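Local coordinates for protein HTH-type transcriptional activator AmpR (Citrobacter freundii, PDB 3KOS) that regulates expression of the beta-lactamase gene as a LysR-family DNA-binding transcription factor, represented here by its effector-binding domain, at residues A75-S80 with L179-I184; G25-L30 with R201-V206; V19-I24 with F136-T141. All coordinates share one frame; numbering follows the deposited sequence.

Contact 1: A75-S80 with L179-I184; sequences AQYLCS and LGSYWI
Leu78 and Cys79 both face Tyr182 across an antiparallel pairing, which defines a classic beta bulge between strands 73-86 and 181-187 in the mixed sheet of the effector-binding domain. The bonding supports the assignment. Tyr182 O accepts from Leu78 N at 2.8 Å, and weakly from Cys79 N at 3.3 Å. In return Tyr182 N donates to Cys79 O at 2.9 Å. Before the bulge in strand 73-86 the pattern is regular: Gln76 and Ile184 form a hydrogen-bonded pair, Gln76 N to Ile184 O and Ile184 N to Gln76 O, both 2.9 Å. Strand 61-66 takes up the other edge of 181-184, through backbone bonds of Ser181 with Gly66 and of Trp183 with Arg64. Gly180 N donates to Asp178 OD1, and Ser80 O is hydrogen-bonded to a glycerol, probably from the crystallisation liquor. Of the polar side-chain atoms, Trp183 NE1 has a weak bond to Gly66 O, and Tyr182 OH is hydrogen-bonded to the sulfonate of a bound MES.

Tyr77 and Trp183, a non-hydrogen-bonded pair, send their side chains to one face of the sheet. The Tyr77 ring presents its edge to the Trp183 six-membered ring in a T-shaped stack, centroids 5.4 Å apart and planes at 89°. Tyr77 CB lies over the Trp183 six-membered ring in a CH-pi contact, 4.0 Å from its centroid. Leu78 crosses Ile184, its CD2 coming 3.7 Å from Ile184 CG2. Having CG anti to its backbone N (chi1 -179°) carries the Tyr77 ring toward Ser181, whose OG sits 3.4 Å from Tyr77 CE2, at the ring edge.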
loop_
_atom_site.group_PDB
_atom_site.type_symbol
_atom_site.label_atom_id
_atom_site.label_comp_id
_atom_site.label_asym_id
_atom_site.label_seq_id
_atom_site.Cartn_x
_atom_site.Cartn_y
_atom_site.Cartn_z
ATOM N N ALA A 75 -9.940 -22.784 -0.687
ATOM C CA ALA A 75 -9.365 -21.850 0.275
ATOM C C ALA A 75 -8.823 -22.558 1.507
ATOM O O ALA A 75 -9.472 -23.451 2.054
ATOM C CB ALA A 75 -10.408 -20.809 0.684
ATOM N N GLN A 76 -7.632 -22.157 1.940
ATOM C CA GLN A 76 -7.037 -22.689 3.155
ATOM C C GLN A 76 -6.698 -21.568 4.137
ATOM O O GLN A 76 -6.093 -20.569 3.764
ATOM C CB GLN A 76 -5.792 -23.523 2.828
ATOM C CG GLN A 76 -5.036 -23.977 4.061
ATOM C CD GLN A 76 -4.243 -25.251 3.827
ATOM O OE1 GLN A 76 -3.592 -25.413 2.790
ATOM N NE2 GLN A 76 -4.289 -26.164 4.798
ATOM N N TYR A 77 -7.108 -21.732 5.389
ATOM C CA TYR A 77 -6.922 -20.713 6.418
ATOM C C TYR A 77 -5.444 -20.572 6.741
ATOM O O TYR A 77 -4.734 -21.572 6.891
ATOM C CB TYR A 77 -7.718 -21.103 7.669
ATOM C CG TYR A 77 -7.651 -20.142 8.844
ATOM C CD1 TYR A 77 -6.660 -20.264 9.806
ATOM C CD2 TYR A 77 -8.609 -19.150 9.012
ATOM C CE1 TYR A 77 -6.608 -19.407 10.891
ATOM C CE2 TYR A 77 -8.574 -18.293 10.104
ATOM C CZ TYR A 77 -7.567 -18.431 11.039
ATOM O OH TYR A 77 -7.519 -17.585 12.127
ATOM N N LEU A 78 -4.966 -19.331 6.819
ATOM C CA LEU A 78 -3.572 -19.083 7.175
ATOM C C LEU A 78 -3.461 -18.637 8.618
ATOM O O LEU A 78 -2.818 -19.292 9.425
ATOM C CB LEU A 78 -2.933 -18.033 6.251
ATOM C CG LEU A 78 -2.826 -18.424 4.773
ATOM C CD1 LEU A 78 -2.252 -17.265 3.970
ATOM C CD2 LEU A 78 -1.963 -19.680 4.610
ATOM N N CYS A 79 -4.086 -17.510 8.945
ATOM C CA CYS A 79 -4.006 -16.995 10.306
ATOM C C CYS A 79 -5.074 -15.934 10.548
ATOM O O CYS A 79 -5.678 -15.405 9.602
ATOM C CB CYS A 79 -2.609 -16.424 10.595
ATOM S SG CYS A 79 -2.236 -14.863 9.716
ATOM N N SER A 80 -5.301 -15.626 11.819
ATOM C CA SER A 80 -6.321 -14.650 12.182
ATOM C C SER A 80 -5.860 -13.228 11.877
ATOM O O SER A 80 -4.673 -12.983 11.650
ATOM C CB SER A 80 -6.679 -14.793 13.665
ATOM O OG SER A 80 -5.523 -14.622 14.469
ATOM N N LEU A 179 -13.329 -9.383 11.468
ATOM C CA LEU A 179 -14.131 -9.138 10.280
ATOM C C LEU A 179 -13.535 -9.877 9.084
ATOM O O LEU A 179 -13.850 -9.575 7.932
ATOM C CB LEU A 179 -14.218 -7.637 9.984
ATOM C CG LEU A 179 -14.854 -6.812 11.106
ATOM C CD1 LEU A 179 -14.928 -5.330 10.735
ATOM C CD2 LEU A 179 -16.236 -7.358 11.431
ATOM N N GLY A 180 -12.675 -10.850 9.371
ATOM C CA GLY A 180 -12.012 -11.616 8.330
ATOM C C GLY A 180 -10.668 -12.147 8.792
ATOM O O GLY A 180 -10.159 -11.742 9.841
ATOM N N SER A 181 -10.096 -13.070 8.015
ATOM C CA SER A 181 -8.793 -13.653 8.331
ATOM C C SER A 181 -7.943 -13.685 7.071
ATOM O O SER A 181 -8.380 -13.250 6.016
ATOM C CB SER A 181 -8.958 -15.089 8.845
ATOM O OG SER A 181 -9.775 -15.122 9.994
ATOM N N TYR A 182 -6.730 -14.214 7.173
ATOM C CA TYR A 182 -5.912 -14.380 5.975
ATOM C C TYR A 182 -6.007 -15.808 5.470
ATOM O O TYR A 182 -5.935 -16.762 6.254
ATOM C CB TYR A 182 -4.458 -13.946 6.218
ATOM C CG TYR A 182 -4.356 -12.440 6.409
ATOM C CD1 TYR A 182 -4.428 -11.573 5.318
ATOM C CD2 TYR A 182 -4.219 -11.894 7.675
ATOM C CE1 TYR A 182 -4.367 -10.196 5.487
ATOM C CE2 TYR A 182 -4.156 -10.510 7.859
ATOM C CZ TYR A 182 -4.224 -9.670 6.761
ATOM O OH TYR A 182 -4.173 -8.294 6.933
ATOM N N TRP A 183 -6.192 -15.937 4.161
ATOM C CA TRP A 183 -6.374 -17.234 3.509
ATOM C C TRP A 183 -5.454 -17.349 2.311
ATOM O O TRP A 183 -5.050 -16.340 1.724
ATOM C CB TRP A 183 -7.808 -17.353 2.986
ATOM C CG TRP A 183 -8.850 -17.287 4.038
ATOM C CD1 TRP A 183 -9.345 -16.168 4.642
ATOM C CD2 TRP A 183 -9.555 -18.399 4.608
ATOM N NE1 TRP A 183 -10.308 -16.516 5.564
ATOM C CE2 TRP A 183 -10.454 -17.878 5.562
ATOM C CE3 TRP A 183 -9.506 -19.785 4.409
ATOM C CZ2 TRP A 183 -11.303 -18.692 6.309
ATOM C CZ3 TRP A 183 -10.350 -20.594 5.154
ATOM C CH2 TRP A 183 -11.234 -20.044 6.093
ATOM N N ILE A 184 -5.132 -18.581 1.933
ATOM C CA ILE A 184 -4.489 -18.808 0.642
ATOM C C ILE A 184 -5.489 -19.539 -0.270
ATOM O O ILE A 184 -6.128 -20.497 0.149
ATOM C CB ILE A 184 -3.152 -19.586 0.785
ATOM C CG1 ILE A 184 -2.420 -19.659 -0.566
ATOM C CG2 ILE A 184 -3.376 -20.968 1.397
ATOM C CD1 ILE A 184 -0.928 -20.038 -0.456
#

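Contact 2: G25-L30 with R201-V206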
loop_
_atom_site.group_PDB
_atom_site.type_symbol
_atom_site.label_atom_id
_atom_site.label_comp_id
_atom_site.label_asym_id
_atom_site.label_seq_id
_atom_site.Cartn_x
_atom_site.Cartn_y
_atom_site.Cartn_z
ATOM N N GLY A 25 3.706 -7.774 6.774
ATOM C CA GLY A 25 3.518 -8.064 8.182
ATOM C C GLY A 25 3.769 -9.503 8.573
ATOM O O GLY A 25 3.897 -9.804 9.756
ATOM N N CYS A 26 3.851 -10.389 7.587
ATOM C CA CYS A 26 3.981 -11.818 7.880
ATOM C C CYS A 26 4.921 -12.580 6.939
ATOM O O CYS A 26 5.896 -13.191 7.383
ATOM C CB CYS A 26 2.596 -12.473 7.896
ATOM S SG CYS A 26 2.599 -14.252 8.302
ATOM N N LEU A 27 4.630 -12.562 5.641
ATOM C CA LEU A 27 5.337 -13.443 4.708
ATOM C C LEU A 27 6.802 -13.092 4.470
ATOM O O LEU A 27 7.663 -13.969 4.489
ATOM C CB LEU A 27 4.600 -13.502 3.366
ATOM C CG LEU A 27 5.201 -14.474 2.354
ATOM C CD1 LEU A 27 5.177 -15.896 2.930
ATOM C CD2 LEU A 27 4.434 -14.387 1.037
ATOM N N PHE A 28 7.089 -11.823 4.204
ATOM C CA PHE A 28 8.442 -11.444 3.813
ATOM C C PHE A 28 9.493 -11.835 4.854
ATOM O O PHE A 28 10.544 -12.361 4.497
ATOM C CB PHE A 28 8.529 -9.949 3.458
ATOM C CG PHE A 28 7.959 -9.607 2.106
ATOM C CD1 PHE A 28 7.523 -10.599 1.248
ATOM C CD2 PHE A 28 7.868 -8.279 1.690
ATOM C CE1 PHE A 28 6.997 -10.279 -0.005
ATOM C CE2 PHE A 28 7.355 -7.957 0.451
ATOM C CZ PHE A 28 6.917 -8.947 -0.397
ATOM N N PRO A 29 9.206 -11.602 6.139
ATOM C CA PRO A 29 10.189 -11.991 7.154
ATOM C C PRO A 29 10.432 -13.504 7.179
ATOM O O PRO A 29 11.482 -13.944 7.649
ATOM C CB PRO A 29 9.527 -11.555 8.460
ATOM C CG PRO A 29 8.615 -10.416 8.063
ATOM C CD PRO A 29 8.086 -10.827 6.713
ATOM N N LEU A 30 9.471 -14.276 6.681
ATOM C CA LEU A 30 9.579 -15.738 6.706
ATOM C C LEU A 30 10.157 -16.334 5.428
ATOM O O LEU A 30 10.419 -17.540 5.372
ATOM C CB LEU A 30 8.213 -16.362 6.976
ATOM C CG LEU A 30 7.627 -16.038 8.349
ATOM C CD1 LEU A 30 6.191 -16.493 8.441
ATOM C CD2 LEU A 30 8.475 -16.681 9.437
ATOM N N ARG A 201 2.041 -26.191 2.480
ATOM C CA ARG A 201 2.391 -26.947 3.677
ATOM C C ARG A 201 3.399 -26.185 4.525
ATOM O O ARG A 201 3.277 -26.134 5.752
ATOM C CB ARG A 201 2.950 -28.337 3.327
ATOM C CG ARG A 201 1.933 -29.297 2.728
ATOM C CD ARG A 201 2.384 -30.764 2.867
ATOM N NE ARG A 201 3.712 -31.010 2.304
ATOM C CZ ARG A 201 3.941 -31.606 1.133
ATOM N NH1 ARG A 201 2.926 -32.041 0.387
ATOM N NH2 ARG A 201 5.187 -31.780 0.715
ATOM N N TRP A 202 4.400 -25.601 3.876
ATOM C CA TRP A 202 5.408 -24.840 4.600
ATOM C C TRP A 202 4.781 -23.670 5.364
ATOM O O TRP A 202 5.079 -23.444 6.540
ATOM C CB TRP A 202 6.471 -24.293 3.652
ATOM C CG TRP A 202 7.280 -23.217 4.309
ATOM C CD1 TRP A 202 8.304 -23.390 5.199
ATOM C CD2 TRP A 202 7.116 -21.803 4.153
ATOM N NE1 TRP A 202 8.790 -22.173 5.600
ATOM C CE2 TRP A 202 8.077 -21.180 4.977
ATOM C CE3 TRP A 202 6.252 -21.002 3.396
ATOM C CZ2 TRP A 202 8.200 -19.791 5.063
ATOM C CZ3 TRP A 202 6.373 -19.616 3.484
ATOM C CH2 TRP A 202 7.337 -19.029 4.315
ATOM N N LEU A 203 3.920 -22.923 4.686
ATOM C CA LEU A 203 3.367 -21.696 5.271
ATOM C C LEU A 203 2.421 -21.992 6.442
ATOM O O LEU A 203 2.562 -21.429 7.523
ATOM C CB LEU A 203 2.671 -20.850 4.197
ATOM C CG LEU A 203 2.128 -19.485 4.645
ATOM C CD1 LEU A 203 3.179 -18.683 5.414
ATOM C CD2 LEU A 203 1.636 -18.706 3.429
ATOM N N THR A 204 1.459 -22.881 6.238
ATOM C CA THR A 204 0.576 -23.240 7.341
ATOM C C THR A 204 1.411 -23.825 8.489
ATOM O O THR A 204 1.119 -23.608 9.663
ATOM C CB THR A 204 -0.525 -24.216 6.900
ATOM O OG1 THR A 204 0.075 -25.339 6.258
ATOM C CG2 THR A 204 -1.477 -23.544 5.925
ATOM N N GLY A 205 2.475 -24.536 8.145
ATOM C CA GLY A 205 3.345 -25.117 9.148
ATOM C C GLY A 205 4.118 -24.085 9.943
ATOM O O GLY A 205 4.200 -24.160 11.167
ATOM N N VAL A 206 4.685 -23.108 9.245
ATOM C CA VAL A 206 5.545 -22.126 9.880
ATOM C C VAL A 206 4.720 -21.130 10.691
ATOM O O VAL A 206 5.227 -20.513 11.628
ATOM C CB VAL A 206 6.424 -21.400 8.859
ATOM C CG1 VAL A 206 5.631 -20.287 8.154
ATOM C CG2 VAL A 206 7.661 -20.832 9.533
#
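The indole of Trp202 enters the contact edge first, with Leu27 CD1 lying in its plane 3.9 Å from Trp202 CZ3. Leu30 O is at the same rim, 3.2 Å from Trp202 CZ2, so a backbone carbonyl oxygen meets the hydrogen-bearing border of the ring. Val206, one turn further along the helix of Trp202, places CG1 over one ring face, offset toward the rim. The Phe34 ring also meets the indole, at an angle of about 60° between planes.

The helical segments 25-30 and 201-206 run at 108°, their axes 11.9 Å apart at closest approach, a gap wide enough that large side chains must span it. Trp202 spans most of it: CG anti to the backbone N (chi1 164°) extends the indole toward Leu27 and Leu30. Leu30 CB rests 3.9 Å from Trp202 CH2, while the ends of Leu30 and Val206 meet tip to tip, CD1 to CG1 at 3.8 Å. A looser apolar touch, 4.2 Å between Leu27 CD1 and Leu203 CD1, completes the set. The two segments share no hydrogen bond. The indole's polar edge is satisfied within the first helix instead, Trp202 NE1 donating to Asp33 OD2 a turn beyond Leu30, which helps hold the ring's rotation. A wider pi-type turn at 25-27 and a kink at Pro29 N mark helix 20-37 here.

Helix 20-37 is thus joined to helix 194-209, which in turn sets Leu203 and Thr204 against Leu78 of strand 73-86, while Phe28 packs on Met134 of the second subunit.

Contact 3: V19-I24 with F136-T141. With MES (2-(N-morpholino)-ethanesulfonic acid), chain B.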
loop_
_atom_site.group_PDB
_atom_site.type_symbol
_atom_site.label_atom_id
_atom_site.label_comp_id
_atom_site.label_asym_id
_atom_site.label_seq_id
_atom_site.Cartn_x
_atom_site.Cartn_y
_atom_site.Cartn_z
ATOM N N VAL A 19 -1.679 -10.135 -0.724
ATOM C CA VAL A 19 -2.144 -8.823 -0.262
ATOM C C VAL A 19 -0.993 -8.147 0.494
ATOM O O VAL A 19 -0.313 -8.779 1.302
ATOM C CB VAL A 19 -3.442 -8.926 0.591
ATOM C CG1 VAL A 19 -3.248 -9.850 1.819
ATOM C CG2 VAL A 19 -3.920 -7.545 1.014
ATOM N N GLY A 20 -0.753 -6.867 0.205
ATOM C CA GLY A 20 0.465 -6.218 0.653
ATOM C C GLY A 20 0.644 -6.267 2.156
ATOM O O GLY A 20 1.755 -6.451 2.667
ATOM N N THR A 21 -0.462 -6.089 2.869
ATOM C CA THR A 21 -0.431 -6.076 4.323
ATOM C C THR A 21 0.157 -7.374 4.871
ATOM O O THR A 21 0.973 -7.364 5.798
ATOM C CB THR A 21 -1.830 -5.829 4.890
ATOM O OG1 THR A 21 -2.282 -4.535 4.448
ATOM C CG2 THR A 21 -1.805 -5.854 6.411
ATOM N N PHE A 22 -0.255 -8.491 4.292
ATOM C CA PHE A 22 0.278 -9.801 4.697
ATOM C C PHE A 22 1.732 -9.993 4.283
ATOM O O PHE A 22 2.507 -10.601 5.016
ATOM C CB PHE A 22 -0.573 -10.923 4.123
ATOM C CG PHE A 22 -0.220 -12.298 4.644
ATOM C CD1 PHE A 22 0.690 -13.089 3.971
ATOM C CD2 PHE A 22 -0.822 -12.800 5.792
ATOM C CE1 PHE A 22 1.003 -14.361 4.431
ATOM C CE2 PHE A 22 -0.509 -14.073 6.262
ATOM C CZ PHE A 22 0.407 -14.851 5.579
ATOM N N ALA A 23 2.099 -9.504 3.097
ATOM C CA ALA A 23 3.479 -9.618 2.642
ATOM C C ALA A 23 4.420 -8.919 3.622
ATOM O O ALA A 23 5.434 -9.479 4.047
ATOM C CB ALA A 23 3.621 -9.014 1.231
ATOM N N ILE A 24 4.079 -7.689 3.989
ATOM C CA ILE A 24 4.939 -6.905 4.870
ATOM C C ILE A 24 4.898 -7.420 6.311
ATOM O O ILE A 24 5.923 -7.502 6.992
ATOM C CB ILE A 24 4.526 -5.409 4.863
ATOM C CG1 ILE A 24 4.680 -4.811 3.465
ATOM C CG2 ILE A 24 5.355 -4.624 5.860
ATOM C CD1 ILE A 24 6.091 -4.975 2.856
ATOM N N PHE A 136 -9.171 3.540 2.953
ATOM C CA PHE A 136 -7.933 2.987 2.409
ATOM C C PHE A 136 -8.082 1.609 1.771
ATOM O O PHE A 136 -8.719 0.726 2.337
ATOM C CB PHE A 136 -6.879 2.897 3.514
ATOM C CG PHE A 136 -6.474 4.228 4.039
ATOM C CD1 PHE A 136 -5.388 4.893 3.495
ATOM C CD2 PHE A 136 -7.208 4.845 5.034
ATOM C CE1 PHE A 136 -5.017 6.148 3.962
ATOM C CE2 PHE A 136 -6.850 6.109 5.502
ATOM C CZ PHE A 136 -5.760 6.759 4.964
ATOM N N ASP A 137 -7.469 1.440 0.602
ATOM C CA ASP A 137 -7.489 0.160 -0.096
ATOM C C ASP A 137 -6.553 -0.836 0.576
ATOM O O ASP A 137 -6.731 -2.051 0.460
ATOM C CB ASP A 137 -7.085 0.340 -1.561
ATOM C CG ASP A 137 -5.641 0.814 -1.723
ATOM O OD1 ASP A 137 -5.183 1.689 -0.948
ATOM O OD2 ASP A 137 -4.962 0.325 -2.651
ATOM N N SER A 138 -5.553 -0.319 1.285
ATOM C CA SER A 138 -4.536 -1.184 1.892
ATOM C C SER A 138 -4.233 -0.720 3.309
ATOM O O SER A 138 -4.059 0.470 3.538
ATOM C CB SER A 138 -3.253 -1.129 1.061
ATOM O OG SER A 138 -2.145 -1.661 1.791
ATOM N N SER A 139 -4.174 -1.644 4.261
ATOM C CA SER A 139 -3.843 -1.279 5.639
ATOM C C SER A 139 -2.433 -0.737 5.745
ATOM O O SER A 139 -2.121 0.001 6.684
ATOM C CB SER A 139 -3.968 -2.496 6.572
ATOM O OG SER A 139 -5.329 -2.767 6.845
ATOM N N VAL A 140 -1.559 -1.146 4.824
ATOM C CA VAL A 140 -0.184 -0.658 4.866
ATOM C C VAL A 140 -0.220 0.862 4.708
ATOM O O VAL A 140 0.387 1.602 5.483
ATOM C CB VAL A 140 0.677 -1.267 3.747
ATOM C CG1 VAL A 140 2.053 -0.636 3.741
ATOM C CG2 VAL A 140 0.799 -2.785 3.946
ATOM N N THR A 141 -0.951 1.312 3.696
ATOM C CA THR A 141 -1.108 2.750 3.446
ATOM C C THR A 141 -1.831 3.422 4.613
ATOM O O THR A 141 -1.450 4.510 5.058
ATOM C CB THR A 141 -1.898 2.974 2.144
ATOM O OG1 THR A 141 -1.204 2.329 1.066
ATOM C CG2 THR A 141 -2.047 4.475 1.837
HETATM O O1 MES B . -11.987 -5.573 3.275
HETATM C C2 MES B . -11.473 -4.719 4.261
HETATM C C3 MES B . -10.005 -5.026 4.583
HETATM N N4 MES B . -9.190 -5.270 3.371
HETATM C C5 MES B . -9.912 -4.917 2.127
HETATM C C6 MES B . -11.275 -5.617 2.065
HETATM C C7 MES B . -7.803 -4.705 3.410
HETATM C C8 MES B . -6.852 -5.773 3.861
HETATM S S MES B . -5.615 -5.616 4.585
HETATM O O1S MES B . -5.963 -5.089 6.084
HETATM O O2S MES B . -4.902 -4.517 3.657
HETATM O O3S MES B . -4.908 -7.036 4.625
HETATM O O HOH W 1 -2.182 -4.268 0.788
#
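Thr21 OG1 and Ser139 N together grip one sulfonate oxygen, O2S, of a bound MES. Thr21 OG1 donates at 2.7 Å to MES O2S, and Ser139 N does so at 3.0 Å to MES O2S with an N-H...O angle of 175°, almost straight. Ser139 OG donates to a second oxygen, MES O1S, though the modelled distance is too short to bear weight. Tyr182 OH also bonds to the sulfonate. The threonine hydroxyl is turned there by chi1 (-62°), which sets OG1 beside the backbone N; the same atom lies 3.4 Å from Ser139 CB.

A second polar link passes through a water, which lies 2.8 Å from Ser138 OG and accepts a weak bond from Thr21 N. Ser138 is also the N-cap of helix 139-147: its OG accepts from Val140 N at 3.1 Å, so one hydroxyl serves both cap and water. Beside this, Val140 CG2 presses against Thr21 CA at 3.5 Å, and its more distant neighbour is Ile24. The second subunit reaches the same region, its Thr47 OG1 bonding to Asp137 OD1.

The sulfonate sits at the start of helix 139-147, whose dipole would probably favour negative charge there, while helix 20-37 contributes the Thr21 hydroxyl from its first turn. MES probably came from the crystallisation liquor; hydroxyl and N-H donors converging on its sulfonate are consistent with an anion-accepting site in the effector cleft of this family.

Overall arrangement
From the N terminus, strand 12-19 leads into helix 20-37, whose first turn enters contact 3 and whose next turns enter contact 2. The chain then reaches strand 73-86, the first half of contact 1, before 136-141 returns to the helix start and closes contact 3. Strand 181-187 closes contact 1, and helix 194-209 closes contact 2, so contact 1 nests inside the loop of contact 2 while contact 3 crosses both. The contacts meet directly: Gln76 packs on Thr204, and Tyr182 lies against Val19, Thr21 and Phe22. Together they join the mixed sheet, the two helices packed beside it and the start of helix 139-147.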